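Hypothetical nigD-like protein (Bacteroides caccae, PDB 3QWN) is of unknown function but, as a NigD-like protein, probably acts as an immunity protein or antitoxin that protects its bacterial producer from a toxin. Local coordinates at residues Ile130-Ser135 / Leu168-Asp173. Residues are numbered along the deposited sequence; the frame is centred on the assembly and turned at random.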
# COMPACT_ATOMS: atom_id res chain seq x y z
N ILE A 130 -2.69 6.35 7.77
CA ILE A 130 -2.66 5.37 8.82
C ILE A 130 -2.49 6.10 10.14
O ILE A 130 -1.51 6.84 10.33
CB ILE A 130 -1.55 4.30 8.60
CG1 ILE A 130 -1.82 3.41 7.35
CG2 ILE A 130 -1.32 3.45 9.88
CD1 ILE A 130 -3.08 2.41 7.43
N VAL A 131 -3.47 5.93 11.04
CA VAL A 131 -3.43 6.49 12.39
C VAL A 131 -2.75 5.44 13.27
O VAL A 131 -3.25 4.33 13.41
CB VAL A 131 -4.82 6.92 12.91
CG1 VAL A 131 -4.69 7.66 14.24
CG2 VAL A 131 -5.56 7.77 11.87
N GLU A 132 -1.58 5.78 13.79
CA GLU A 132 -0.72 4.92 14.58
C GLU A 132 -0.93 5.09 16.09
O GLU A 132 -0.96 6.22 16.61
CB GLU A 132 0.75 5.22 14.21
CG GLU A 132 1.79 4.36 14.90
CD GLU A 132 3.20 4.86 14.69
OE1 GLU A 132 3.51 5.99 15.15
OE2 GLU A 132 4.00 4.12 14.08
N ASP A 133 -1.02 3.95 16.78
CA ASP A 133 -1.10 3.87 18.24
C ASP A 133 -0.03 2.90 18.71
O ASP A 133 -0.08 1.72 18.37
CB ASP A 133 -2.51 3.48 18.74
CG ASP A 133 -2.54 3.11 20.22
OD1 ASP A 133 -1.97 3.86 21.04
OD2 ASP A 133 -3.13 2.06 20.55
N LEU A 134 0.95 3.41 19.47
CA LEU A 134 2.05 2.58 19.94
C LEU A 134 1.97 2.31 21.44
O LEU A 134 2.97 1.91 22.03
CB LEU A 134 3.40 3.23 19.57
CG LEU A 134 3.70 3.37 18.08
CD1 LEU A 134 4.91 4.27 17.86
CD2 LEU A 134 3.87 2.01 17.40
N SER A 135 0.77 2.46 22.05
CA SER A 135 0.55 2.26 23.49
C SER A 135 0.96 0.86 24.00
O SER A 135 1.35 0.72 25.16
CB SER A 135 -0.91 2.53 23.85
OG SER A 135 -1.80 1.64 23.19
N LEU A 168 6.99 -0.14 6.66
CA LEU A 168 7.18 -0.65 8.02
C LEU A 168 8.64 -0.55 8.51
O LEU A 168 8.99 -1.13 9.54
CB LEU A 168 6.69 -2.12 8.12
CG LEU A 168 5.28 -2.44 7.65
CD1 LEU A 168 5.07 -3.95 7.58
CD2 LEU A 168 4.24 -1.76 8.51
N ASP A 169 9.46 0.24 7.81
CA ASP A 169 10.89 0.45 8.11
C ASP A 169 11.10 1.12 9.48
O ASP A 169 12.09 0.79 10.16
CB ASP A 169 11.55 1.28 7.00
CG ASP A 169 11.33 0.70 5.61
OD1 ASP A 169 11.71 -0.48 5.39
OD2 ASP A 169 10.70 1.38 4.78
N LYS A 170 10.16 1.98 9.92
CA LYS A 170 10.23 2.70 11.19
C LYS A 170 10.13 1.79 12.43
O LYS A 170 10.39 2.24 13.55
CB LYS A 170 9.15 3.81 11.26
CG LYS A 170 7.68 3.35 11.40
CD LYS A 170 6.73 4.53 11.65
CE LYS A 170 6.83 5.02 13.07
NZ LYS A 170 5.97 6.21 13.32
N TYR A 171 9.76 0.52 12.23
CA TYR A 171 9.58 -0.43 13.34
C TYR A 171 10.82 -1.31 13.52
O TYR A 171 10.98 -1.94 14.57
CB TYR A 171 8.31 -1.28 13.11
CG TYR A 171 7.07 -0.42 12.95
CD1 TYR A 171 6.66 0.45 13.95
CD2 TYR A 171 6.35 -0.43 11.76
CE1 TYR A 171 5.55 1.28 13.79
CE2 TYR A 171 5.23 0.39 11.58
CZ TYR A 171 4.84 1.24 12.59
OH TYR A 171 3.73 2.04 12.43
N ALA A 172 11.71 -1.33 12.51
CA ALA A 172 12.96 -2.08 12.56
C ALA A 172 13.95 -1.38 13.49
O ALA A 172 14.13 -0.16 13.41
CB ALA A 172 13.55 -2.21 11.16
N ASP A 173 14.53 -2.15 14.43
CA ASP A 173 15.52 -1.66 15.38
C ASP A 173 16.81 -2.45 15.19
O ASP A 173 16.86 -3.65 15.47
CB ASP A 173 15.00 -1.73 16.83
CG ASP A 173 15.77 -0.90 17.86
OD1 ASP A 173 16.80 -0.29 17.48
OD2 ASP A 173 15.34 -0.86 19.03
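Glu132 of strand 127-133 meets Lys170 and Tyr171 from the short 3-10 turn that follows strand 158-167, tying a strand of one sheet to the loop that leaves the other sheet of the NigD-like C-terminal beta-sandwich domain. The carboxylate is the tight part. Glu132 OE2 accepts from Tyr171 OH at 2.7 Å with its anti lone pair, the one turned away from OE1, while Lys170 NZ reaches the same oxygen at 3.0 Å on the syn side, so one acceptor is gripped twice. A weak second bond from Lys170 NZ to Glu132 OE1 completes the salt bridge. With CG anti to the backbone N (chi1 -177°) and the chain extended beyond it, the Glu132 carboxylate is carried across to the ring's edge, the two planes 63° apart. The Tyr171 ring packs against Val143 and Met145 of strand 142-150 and Tyr209 of strand 196-209. The two donors are probably what makes a buried carboxylate tolerable, stabilising its negative charge. The outer side is looser: Leu134, exposed, gives only CD2, 4.0 Å from Tyr171 CE1, and Lys170 is solvent-exposed even though its amine is held, also bonding weakly to Pro83 O. Its chain lies along the tyrosine, with Lys170 CG 3.6 Å above the Tyr171 ring plane, over its centre.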